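Local coordinates for protein putative type 11 methyltransferase (Sulfolobus solfataricus, PDB 3I9F) that probably transfers a methyl group from S-adenosylmethionine to a substrate not yet identified, and carries bound zinc ions in the crystal, at residues S66-I71 with I95-R100; F78-N83 with I109-R114; M128-Y133 with F153-K158. All blocks are in the same frame, centred on the assembly; numbering follows the deposited sequence.

Contact 1 (S66-I71 with I95-R100)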
loop_
_atom_site.group_PDB
_atom_site.type_symbol
_atom_site.label_atom_id
_atom_site.label_comp_id
_atom_site.label_asym_id
_atom_site.label_seq_id
_atom_site.Cartn_x
_atom_site.Cartn_y
_atom_site.Cartn_z
ATOM N N SER B 66 -4.067 5.666 -3.560
ATOM C CA SER B 66 -4.479 6.726 -4.494
ATOM C C SER B 66 -4.292 6.286 -5.936
ATOM O O SER B 66 -4.853 6.871 -6.825
ATOM C CB SER B 66 -3.678 8.014 -4.263
ATOM O OG SER B 66 -2.333 7.878 -4.699
ATOM N N ASP B 67 -3.564 5.197 -6.145
ATOM C CA ASP B 67 -3.044 4.847 -7.426
ATOM C C ASP B 67 -2.397 3.437 -7.308
ATOM O O ASP B 67 -1.981 3.039 -6.238
ATOM C CB ASP B 67 -1.972 5.905 -7.708
ATOM C CG ASP B 67 -1.249 5.669 -8.964
ATOM O OD1 ASP B 67 -1.770 6.096 -10.026
ATOM O OD2 ASP B 67 -0.185 5.037 -8.903
ATOM N N PRO B 68 -2.256 2.703 -8.405
ATOM C CA PRO B 68 -1.727 1.360 -8.290
ATOM C C PRO B 68 -0.197 1.214 -8.277
ATOM O O PRO B 68 0.312 0.101 -8.211
ATOM C CB PRO B 68 -2.322 0.665 -9.501
ATOM C CG PRO B 68 -2.348 1.729 -10.515
ATOM C CD PRO B 68 -2.793 2.953 -9.734
ATOM N N LYS B 69 0.537 2.304 -8.259
ATOM C CA LYS B 69 1.987 2.236 -8.282
ATOM C C LYS B 69 2.615 1.217 -7.284
ATOM O O LYS B 69 3.490 0.457 -7.652
ATOM C CB LYS B 69 2.548 3.641 -8.052
ATOM C CG LYS B 69 4.049 3.771 -7.972
ATOM C CD LYS B 69 4.386 5.234 -7.552
ATOM C CE LYS B 69 5.843 5.452 -7.107
ATOM N NZ LYS B 69 6.821 4.824 -8.035
ATOM N N GLU B 70 2.191 1.216 -6.029
ATOM C CA GLU B 70 2.911 0.430 -5.010
ATOM C C GLU B 70 2.500 -1.045 -4.965
ATOM O O GLU B 70 3.052 -1.819 -4.199
ATOM C CB GLU B 70 2.768 1.082 -3.651
ATOM C CG GLU B 70 3.371 2.503 -3.561
ATOM C CD GLU B 70 4.906 2.578 -3.810
ATOM O OE1 GLU B 70 5.588 1.536 -3.696
ATOM O OE2 GLU B 70 5.428 3.684 -4.122
ATOM N N ILE B 71 1.535 -1.419 -5.806
ATOM C CA ILE B 71 1.139 -2.785 -5.962
ATOM C C ILE B 71 2.185 -3.474 -6.827
ATOM O O ILE B 71 2.532 -2.979 -7.911
ATOM C CB ILE B 71 -0.205 -2.957 -6.654
ATOM C CG1 ILE B 71 -1.333 -2.236 -5.899
ATOM C CG2 ILE B 71 -0.511 -4.423 -6.763
ATOM C CD1 ILE B 71 -2.739 -2.358 -6.550
ATOM N N ILE B 95 -4.655 1.070 -18.137
ATOM C CA ILE B 95 -4.410 -0.172 -18.866
ATOM C C ILE B 95 -2.995 -0.657 -18.697
ATOM O O ILE B 95 -2.759 -1.811 -18.420
ATOM C CB ILE B 95 -4.605 0.004 -20.363
ATOM C CG1 ILE B 95 -6.033 0.440 -20.672
ATOM C CG2 ILE B 95 -4.238 -1.259 -21.072
ATOM C CD1 ILE B 95 -7.103 -0.218 -19.852
ATOM N N SER B 96 -2.040 0.232 -18.867
ATOM C CA SER B 96 -0.666 -0.113 -18.585
ATOM C C SER B 96 -0.384 -0.708 -17.167
ATOM O O SER B 96 0.388 -1.644 -17.019
ATOM C CB SER B 96 0.165 1.123 -18.804
ATOM O OG SER B 96 1.498 0.779 -18.598
ATOM N N GLU B 97 -0.995 -0.143 -16.134
ATOM C CA GLU B 97 -0.835 -0.634 -14.773
ATOM C C GLU B 97 -1.591 -1.928 -14.525
ATOM O O GLU B 97 -1.138 -2.795 -13.777
ATOM C CB GLU B 97 -1.321 0.405 -13.793
ATOM C CG GLU B 97 -0.369 1.606 -13.609
ATOM C CD GLU B 97 0.973 1.225 -13.079
ATOM O OE1 GLU B 97 1.120 1.135 -11.855
ATOM O OE2 GLU B 97 1.903 1.013 -13.894
ATOM N N VAL B 98 -2.775 -2.023 -15.110
ATOM C CA VAL B 98 -3.520 -3.251 -15.125
ATOM C C VAL B 98 -2.612 -4.358 -15.695
ATOM O O VAL B 98 -2.468 -5.397 -15.093
ATOM C CB VAL B 98 -4.821 -3.136 -15.990
ATOM C CG1 VAL B 98 -5.241 -4.525 -16.468
ATOM C CG2 VAL B 98 -5.965 -2.393 -15.210
ATOM N N LYS B 99 -1.950 -4.115 -16.818
ATOM C CA LYS B 99 -1.121 -5.159 -17.390
ATOM C C LYS B 99 0.060 -5.489 -16.540
ATOM O O LYS B 99 0.502 -6.629 -16.547
ATOM C CB LYS B 99 -0.680 -4.843 -18.819
ATOM C CG LYS B 99 -1.845 -4.849 -19.770
ATOM C CD LYS B 99 -1.464 -4.643 -21.230
ATOM C CE LYS B 99 -0.709 -3.356 -21.527
ATOM N NZ LYS B 99 -0.814 -2.897 -22.977
ATOM N N ARG B 100 0.603 -4.527 -15.800
ATOM C CA ARG B 100 1.823 -4.797 -15.035
ATOM C C ARG B 100 1.508 -5.599 -13.762
ATOM O O ARG B 100 2.284 -6.486 -13.412
ATOM C CB ARG B 100 2.570 -3.506 -14.727
ATOM C CG ARG B 100 3.609 -3.527 -13.623
ATOM C CD ARG B 100 4.100 -2.084 -13.208
ATOM N NE ARG B 100 3.186 -1.375 -12.311
ATOM C CZ ARG B 100 2.956 -1.696 -11.040
ATOM N NH1 ARG B 100 3.586 -2.709 -10.466
ATOM N NH2 ARG B 100 2.102 -0.987 -10.302
#
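R100 reaches from helix 91-101 to the loop after strand 63-65 and takes hold of the carbonyl oxygen of I71 end-on. NH1 gives the straighter bond, with R100 NH1 2.8 Å from I71 O, while NH2 reaches the same oxygen at a more bent angle of 137°; both bonds lie close to the guanidinium plane. The side chain leaves the helix with CG anti to the backbone N (chi1 162°) and turns at chi3, which swings the flat group across to the loop. One helical turn earlier, E97 meets the side-on edge of the same group in a two-pronged salt bridge: R100 NH2 lies 2.8 Å from E97 OE1, and R100 NE bonds to E97 OE2. Both carboxylate oxygens are approached from above their plane. With D73 as a second acidic partner at NH1, the guanidinium is held against rotation, and the two carboxylates probably stabilise its positive charge.

The E97 chain bends at chi2, and P68 CG sits 3.7 Å from E97 CG, so the proline ring rests on the methylenes below the carboxylate. Next to it, D67 OD2 accepts from K69 N in an Asx turn. Loop 66-71 and helix 91-101 pack side by side over one face of the sheet, P68 and I71 on strands 19-24 and 39-45, within the Rossmann-like methyltransferase fold.

Contact 2 (F78-N83 with I109-R114)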
loop_
_atom_site.group_PDB
_atom_site.type_symbol
_atom_site.label_atom_id
_atom_site.label_comp_id
_atom_site.label_asym_id
_atom_site.label_seq_id
_atom_site.Cartn_x
_atom_site.Cartn_y
_atom_site.Cartn_z
ATOM N N PHE B 78 -7.524 -10.948 -9.556
ATOM C CA PHE B 78 -8.652 -10.233 -10.095
ATOM C C PHE B 78 -8.597 -8.682 -9.896
ATOM O O PHE B 78 -8.215 -8.170 -8.839
ATOM C CB PHE B 78 -9.916 -10.757 -9.412
ATOM C CG PHE B 78 -10.174 -12.227 -9.646
ATOM C CD1 PHE B 78 -10.880 -12.650 -10.771
ATOM C CD2 PHE B 78 -9.700 -13.183 -8.739
ATOM C CE1 PHE B 78 -11.123 -13.994 -10.985
ATOM C CE2 PHE B 78 -9.920 -14.522 -8.951
ATOM C CZ PHE B 78 -10.637 -14.939 -10.065
ATOM N N ILE B 79 -9.026 -7.958 -10.918
ATOM C CA ILE B 79 -9.161 -6.510 -10.883
ATOM C C ILE B 79 -10.591 -6.197 -11.278
ATOM O O ILE B 79 -11.021 -6.548 -12.369
ATOM C CB ILE B 79 -8.215 -5.844 -11.913
ATOM C CG1 ILE B 79 -6.758 -6.086 -11.540
ATOM C CG2 ILE B 79 -8.483 -4.360 -11.995
ATOM C CD1 ILE B 79 -5.799 -5.729 -12.608
ATOM N N LEU B 80 -11.324 -5.543 -10.396
ATOM C CA LEU B 80 -12.682 -5.136 -10.698
ATOM C C LEU B 80 -12.724 -3.656 -11.089
ATOM O O LEU B 80 -12.144 -2.783 -10.421
ATOM C CB LEU B 80 -13.573 -5.356 -9.488
ATOM C CG LEU B 80 -15.015 -4.846 -9.575
ATOM C CD1 LEU B 80 -15.829 -5.601 -10.615
ATOM C CD2 LEU B 80 -15.693 -4.911 -8.209
ATOM N N PHE B 81 -13.457 -3.395 -12.165
ATOM C CA PHE B 81 -13.840 -2.044 -12.577
ATOM C C PHE B 81 -15.336 -1.994 -12.553
ATOM O O PHE B 81 -15.979 -2.401 -13.489
ATOM C CB PHE B 81 -13.350 -1.773 -13.989
ATOM C CG PHE B 81 -11.887 -1.458 -14.085
ATOM C CD1 PHE B 81 -11.416 -0.190 -13.790
ATOM C CD2 PHE B 81 -11.009 -2.389 -14.522
ATOM C CE1 PHE B 81 -10.110 0.118 -13.903
ATOM C CE2 PHE B 81 -9.666 -2.104 -14.636
ATOM C CZ PHE B 81 -9.212 -0.857 -14.316
ATOM N N ALA B 82 -15.888 -1.488 -11.461
ATOM C CA ALA B 82 -17.332 -1.393 -11.260
ATOM C C ALA B 82 -17.843 0.019 -11.451
ATOM O O ALA B 82 -17.777 0.846 -10.541
ATOM C CB ALA B 82 -17.712 -1.898 -9.825
ATOM N N ASN B 83 -18.405 0.272 -12.617
ATOM C CA ASN B 83 -18.936 1.600 -12.984
ATOM C C ASN B 83 -17.937 2.686 -12.839
ATOM O O ASN B 83 -18.309 3.785 -12.487
ATOM C CB ASN B 83 -20.158 1.936 -12.156
ATOM C CG ASN B 83 -21.180 0.818 -12.201
ATOM O OD1 ASN B 83 -21.653 0.426 -13.293
ATOM N ND2 ASN B 83 -21.462 0.244 -11.057
ATOM N N ILE B 109 -12.575 -7.936 -14.296
ATOM C CA ILE B 109 -14.026 -7.913 -14.273
ATOM C C ILE B 109 -14.521 -6.507 -14.535
ATOM O O ILE B 109 -14.237 -5.625 -13.753
ATOM C CB ILE B 109 -14.601 -8.345 -12.903
ATOM C CG1 ILE B 109 -14.020 -9.698 -12.463
ATOM C CG2 ILE B 109 -16.092 -8.446 -12.993
ATOM C CD1 ILE B 109 -13.891 -9.870 -10.945
ATOM N N ILE B 110 -15.279 -6.311 -15.619
ATOM C CA ILE B 110 -15.950 -5.051 -15.901
ATOM C C ILE B 110 -17.435 -5.128 -15.599
ATOM O O ILE B 110 -18.121 -6.004 -16.099
ATOM C CB ILE B 110 -15.842 -4.652 -17.407
ATOM C CG1 ILE B 110 -14.378 -4.596 -17.875
ATOM C CG2 ILE B 110 -16.576 -3.325 -17.685
ATOM C CD1 ILE B 110 -13.433 -3.978 -16.911
ATOM N N ILE B 111 -17.918 -4.200 -14.781
ATOM C CA ILE B 111 -19.332 -3.888 -14.682
ATOM C C ILE B 111 -19.508 -2.423 -15.028
ATOM O O ILE B 111 -18.781 -1.581 -14.528
ATOM C CB ILE B 111 -19.869 -4.136 -13.270
ATOM C CG1 ILE B 111 -19.694 -5.627 -12.909
ATOM C CG2 ILE B 111 -21.335 -3.757 -13.189
ATOM C CD1 ILE B 111 -19.860 -5.926 -11.417
ATOM N N ASP B 112 -20.449 -2.118 -15.912
ATOM C CA ASP B 112 -20.770 -0.755 -16.240
ATOM C C ASP B 112 -22.163 -0.692 -16.808
ATOM O O ASP B 112 -22.732 -1.717 -17.194
ATOM C CB ASP B 112 -19.782 -0.169 -17.269
ATOM C CG ASP B 112 -19.537 1.336 -17.068
ATOM O OD1 ASP B 112 -20.270 1.963 -16.263
ATOM O OD2 ASP B 112 -18.590 1.898 -17.685
ATOM N N TRP B 113 -22.665 0.541 -16.881
ATOM C CA TRP B 113 -23.976 0.880 -17.373
ATOM C C TRP B 113 -24.147 0.646 -18.858
ATOM O O TRP B 113 -23.231 0.879 -19.607
ATOM C CB TRP B 113 -24.233 2.343 -17.092
ATOM C CG TRP B 113 -24.386 2.672 -15.649
ATOM C CD1 TRP B 113 -23.402 3.035 -14.790
ATOM C CD2 TRP B 113 -25.598 2.662 -14.890
ATOM N NE1 TRP B 113 -23.924 3.273 -13.537
ATOM C CE2 TRP B 113 -25.269 3.048 -13.566
ATOM C CE3 TRP B 113 -26.928 2.405 -15.203
ATOM C CZ2 TRP B 113 -26.227 3.187 -12.558
ATOM C CZ3 TRP B 113 -27.894 2.525 -14.191
ATOM C CH2 TRP B 113 -27.535 2.904 -12.890
ATOM N N ARG B 114 -25.314 0.198 -19.305
ATOM C CA ARG B 114 -25.485 -0.009 -20.742
ATOM C C ARG B 114 -25.495 1.369 -21.410
ATOM O O ARG B 114 -25.911 2.354 -20.811
ATOM C CB ARG B 114 -26.751 -0.778 -21.091
ATOM C CG ARG B 114 -26.892 -2.099 -20.383
ATOM C CD ARG B 114 -28.074 -2.890 -20.919
ATOM N NE ARG B 114 -28.655 -3.807 -19.930
ATOM C CZ ARG B 114 -28.286 -5.089 -19.720
ATOM N NH1 ARG B 114 -27.279 -5.665 -20.412
ATOM N NH2 ARG B 114 -28.931 -5.818 -18.792
#
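Strands 78-82 and 109-113 run parallel, their axes 4.8 Å apart and only 3° from alignment, and four backbone hydrogen bonds alternate between them: I109 N to I79 O, F81 N to I109 O, I111 N to F81 O and N83 N to I111 O. The second is almost linear. CA-H...O contacts from L80, I110 and A82 fill in between.

Side chains alternate between the two faces. On the face of L80, A82, I109 and I111, L80 has CG anti to its own nitrogen (chi1 174°), which turns CD1 over the neighbouring strand; there L80 CD1 lies 3.7 Å from I109 CG2 and 4.1 Å from I111 CD1. I109 sends its CD1 back toward the F78 ring, and helix 10-14 adds I13 and F14 to this apolar layer.

These are central strands of the Rossmann-like sheet of class I methyltransferases, joined by a right-handed crossover through helix 91-101. That helix packs on the other face, where F81 and I110 leave their strands in the same direction and run alongside one another, with F81 CB 3.7 Å from I110 CD1. V94 touches F81, whose ring also stacks with Y24 and meets F85 edge-to-face.

At the C-terminal end the pairing gives way to side-chain packing around N83. Its amide crosses the W113 indole with the planes 45° apart, and N83 OD1 comes within 3.5 Å of W113 CD1. D112 OD1 accepts from W113 N at 2.9 Å, from the anti side but well out of the carboxylate plane, whereas D112 OD2 is bonded to Y133 OH and H86 ND1.

Contact 3 (M128-Y133 with F153-K158)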
loop_
_atom_site.group_PDB
_atom_site.type_symbol
_atom_site.label_atom_id
_atom_site.label_comp_id
_atom_site.label_asym_id
_atom_site.label_seq_id
_atom_site.Cartn_x
_atom_site.Cartn_y
_atom_site.Cartn_z
ATOM N N MET B 128 -19.831 3.698 -21.838
ATOM C CA MET B 128 -19.106 2.804 -22.710
ATOM C C MET B 128 -19.752 1.413 -22.736
ATOM O O MET B 128 -20.049 0.844 -21.682
ATOM C CB MET B 128 -17.659 2.645 -22.214
ATOM C CG MET B 128 -16.749 3.916 -22.282
ATOM S SD MET B 128 -15.162 3.735 -21.425
ATOM C CE MET B 128 -14.761 2.103 -21.988
ATOM N N ASP B 129 -19.895 0.830 -23.930
ATOM C CA ASP B 129 -20.357 -0.548 -24.068
ATOM C C ASP B 129 -19.180 -1.494 -24.180
ATOM O O ASP B 129 -18.020 -1.067 -24.160
ATOM C CB ASP B 129 -21.263 -0.702 -25.285
ATOM C CG ASP B 129 -20.605 -0.221 -26.553
ATOM O OD1 ASP B 129 -19.347 -0.279 -26.628
ATOM O OD2 ASP B 129 -21.326 0.225 -27.472
ATOM N N GLU B 130 -19.479 -2.792 -24.268
ATOM C CA GLU B 130 -18.465 -3.806 -24.529
ATOM C C GLU B 130 -17.472 -3.374 -25.580
ATOM O O GLU B 130 -16.262 -3.449 -25.389
ATOM C CB GLU B 130 -19.096 -5.095 -25.043
ATOM C CG GLU B 130 -18.073 -6.234 -25.138
ATOM C CD GLU B 130 -18.664 -7.608 -25.462
ATOM O OE1 GLU B 130 -19.743 -7.953 -24.919
ATOM O OE2 GLU B 130 -18.018 -8.333 -26.258
ATOM N N LYS B 131 -17.976 -2.951 -26.722
ATOM C CA LYS B 131 -17.075 -2.675 -27.820
ATOM C C LYS B 131 -16.080 -1.568 -27.404
ATOM O O LYS B 131 -14.905 -1.658 -27.691
ATOM C CB LYS B 131 -17.856 -2.333 -29.079
ATOM C CG LYS B 131 -16.959 -2.134 -30.287
ATOM C CD LYS B 131 -17.753 -1.735 -31.541
ATOM C CE LYS B 131 -16.838 -1.689 -32.794
ATOM N NZ LYS B 131 -15.789 -2.782 -32.854
ATOM N N ASP B 132 -16.569 -0.547 -26.700
ATOM C CA ASP B 132 -15.701 0.533 -26.195
ATOM C C ASP B 132 -14.664 0.004 -25.214
ATOM O O ASP B 132 -13.508 0.395 -25.260
ATOM C CB ASP B 132 -16.526 1.655 -25.548
ATOM C CG ASP B 132 -17.448 2.367 -26.550
ATOM O OD1 ASP B 132 -16.963 2.693 -27.676
ATOM O OD2 ASP B 132 -18.639 2.606 -26.215
ATOM N N TYR B 133 -15.082 -0.907 -24.344
ATOM C CA TYR B 133 -14.194 -1.461 -23.375
ATOM C C TYR B 133 -13.085 -2.193 -24.095
ATOM O O TYR B 133 -11.919 -2.007 -23.763
ATOM C CB TYR B 133 -14.925 -2.326 -22.340
ATOM C CG TYR B 133 -15.335 -1.536 -21.099
ATOM C CD1 TYR B 133 -16.591 -1.006 -20.968
ATOM C CD2 TYR B 133 -14.447 -1.319 -20.068
ATOM C CE1 TYR B 133 -16.955 -0.298 -19.859
ATOM C CE2 TYR B 133 -14.810 -0.618 -18.951
ATOM C CZ TYR B 133 -16.063 -0.097 -18.866
ATOM O OH TYR B 133 -16.425 0.649 -17.752
ATOM N N PHE B 153 -24.148 -4.113 -17.899
ATOM C CA PHE B 153 -23.567 -5.287 -18.482
ATOM C C PHE B 153 -22.346 -5.607 -17.670
ATOM O O PHE B 153 -21.935 -4.813 -16.836
ATOM C CB PHE B 153 -23.249 -5.097 -19.973
ATOM C CG PHE B 153 -22.171 -4.109 -20.260
ATOM C CD1 PHE B 153 -20.911 -4.532 -20.610
ATOM C CD2 PHE B 153 -22.430 -2.758 -20.216
ATOM C CE1 PHE B 153 -19.925 -3.648 -20.885
ATOM C CE2 PHE B 153 -21.447 -1.853 -20.501
ATOM C CZ PHE B 153 -20.183 -2.298 -20.839
ATOM N N GLY B 154 -21.793 -6.787 -17.906
ATOM C CA GLY B 154 -20.718 -7.351 -17.093
ATOM C C GLY B 154 -19.833 -8.219 -17.970
ATOM O O GLY B 154 -20.329 -8.979 -18.777
ATOM N N LEU B 155 -18.518 -8.081 -17.848
ATOM C CA LEU B 155 -17.585 -8.928 -18.588
ATOM C C LEU B 155 -16.536 -9.514 -17.642
ATOM O O LEU B 155 -16.212 -8.924 -16.593
ATOM C CB LEU B 155 -16.881 -8.140 -19.676
ATOM C CG LEU B 155 -17.709 -7.227 -20.590
ATOM C CD1 LEU B 155 -16.753 -6.240 -21.263
ATOM C CD2 LEU B 155 -18.535 -8.025 -21.644
ATOM N N VAL B 156 -16.055 -10.700 -17.990
ATOM C CA VAL B 156 -14.900 -11.258 -17.366
ATOM C C VAL B 156 -13.952 -11.382 -18.518
ATOM O O VAL B 156 -14.333 -11.861 -19.573
ATOM C CB VAL B 156 -15.174 -12.623 -16.733
ATOM C CG1 VAL B 156 -13.863 -13.202 -16.070
ATOM C CG2 VAL B 156 -16.359 -12.532 -15.733
ATOM N N LEU B 157 -12.725 -10.935 -18.320
ATOM C CA LEU B 157 -11.773 -10.759 -19.368
ATOM C C LEU B 157 -10.505 -11.500 -18.970
ATOM O O LEU B 157 -10.143 -11.461 -17.815
ATOM C CB LEU B 157 -11.445 -9.279 -19.459
ATOM C CG LEU B 157 -12.046 -8.342 -20.471
ATOM C CD1 LEU B 157 -13.523 -8.470 -20.494
ATOM C CD2 LEU B 157 -11.621 -6.922 -20.138
ATOM N N LYS B 158 -9.830 -12.138 -19.925
ATOM C CA LYS B 158 -8.529 -12.751 -19.710
ATOM C C LYS B 158 -7.571 -12.226 -20.738
ATOM O O LYS B 158 -7.977 -11.740 -21.755
ATOM C CB LYS B 158 -8.616 -14.274 -19.885
ATOM C CG LYS B 158 -9.065 -14.720 -21.317
ATOM C CD LYS B 158 -9.302 -16.219 -21.452
ATOM C CE LYS B 158 -8.229 -16.924 -22.273
ATOM N NZ LYS B 158 -8.752 -18.190 -22.859
#
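F153 points its ring from strand 152-159 into the start of helix 130-136, where D129 and D132 form a capping box: D132 N bonds to D129 OD1 at 2.8 Å, and D129 N returns a bond to D132 OD2. The helix lies against an antiparallel strand of the Rossmann-like sheet.

The tight part is the ring's far end. With chi1 at 67°, CG sits between the backbone N and the carbonyl carbon, and the ring is carried out to the helix. M128 O meets it at the edge, 3.3 Å from F153 CZ, and Y133 CD1 also lies near the ring plane, 3.8 Å from F153 CZ. F153 CZ comes to the Y133 ring at a slant, while M128 CE lies over the centre of one face of that ring, 3.6 Å above it. An alanine in place of F153 is likely to open a gap beside M128 O and Y133 CD1 and leave the first turn of the helix less well packed against the strand.

The looser side is at E130, which is partly exposed and rests its CG on the methyls of the buried L155. The approach of L155 CD1 to Y133 is distant, 4.5 Å from Y133 CB. E130 crosses L155 obliquely, its chain running straight past CG, and its carboxylate is turned to R145 on strand 140-146, a salt bridge made through OE1. The same oxygen, E130 OE1, brushes the leucine methyl at 3.5 Å from L155 CD2.

From the N terminus, the chain first passes strands 19-24, 39-45 and 63-65, then enters the loop of contact 1. Strand 76-82 follows before helix 91-101 closes that contact, and strand 106-113 then closes contact 2, so the two loops cross. They touch where V98 of the helix packs on F81 and I79. Contact 3 comes later in series: helix 130-136 opens it, and strand 152-159 closes it after the excursion through strand 140-146. It adjoins contact 2 directly, since I110 O and L155 N probably bond between neighbouring strands. Contact 1 ties helix 91-101 to the loop after strand 63-65, contact 2 pairs two central strands, and contact 3 packs helix 130-136 on strand 152-159.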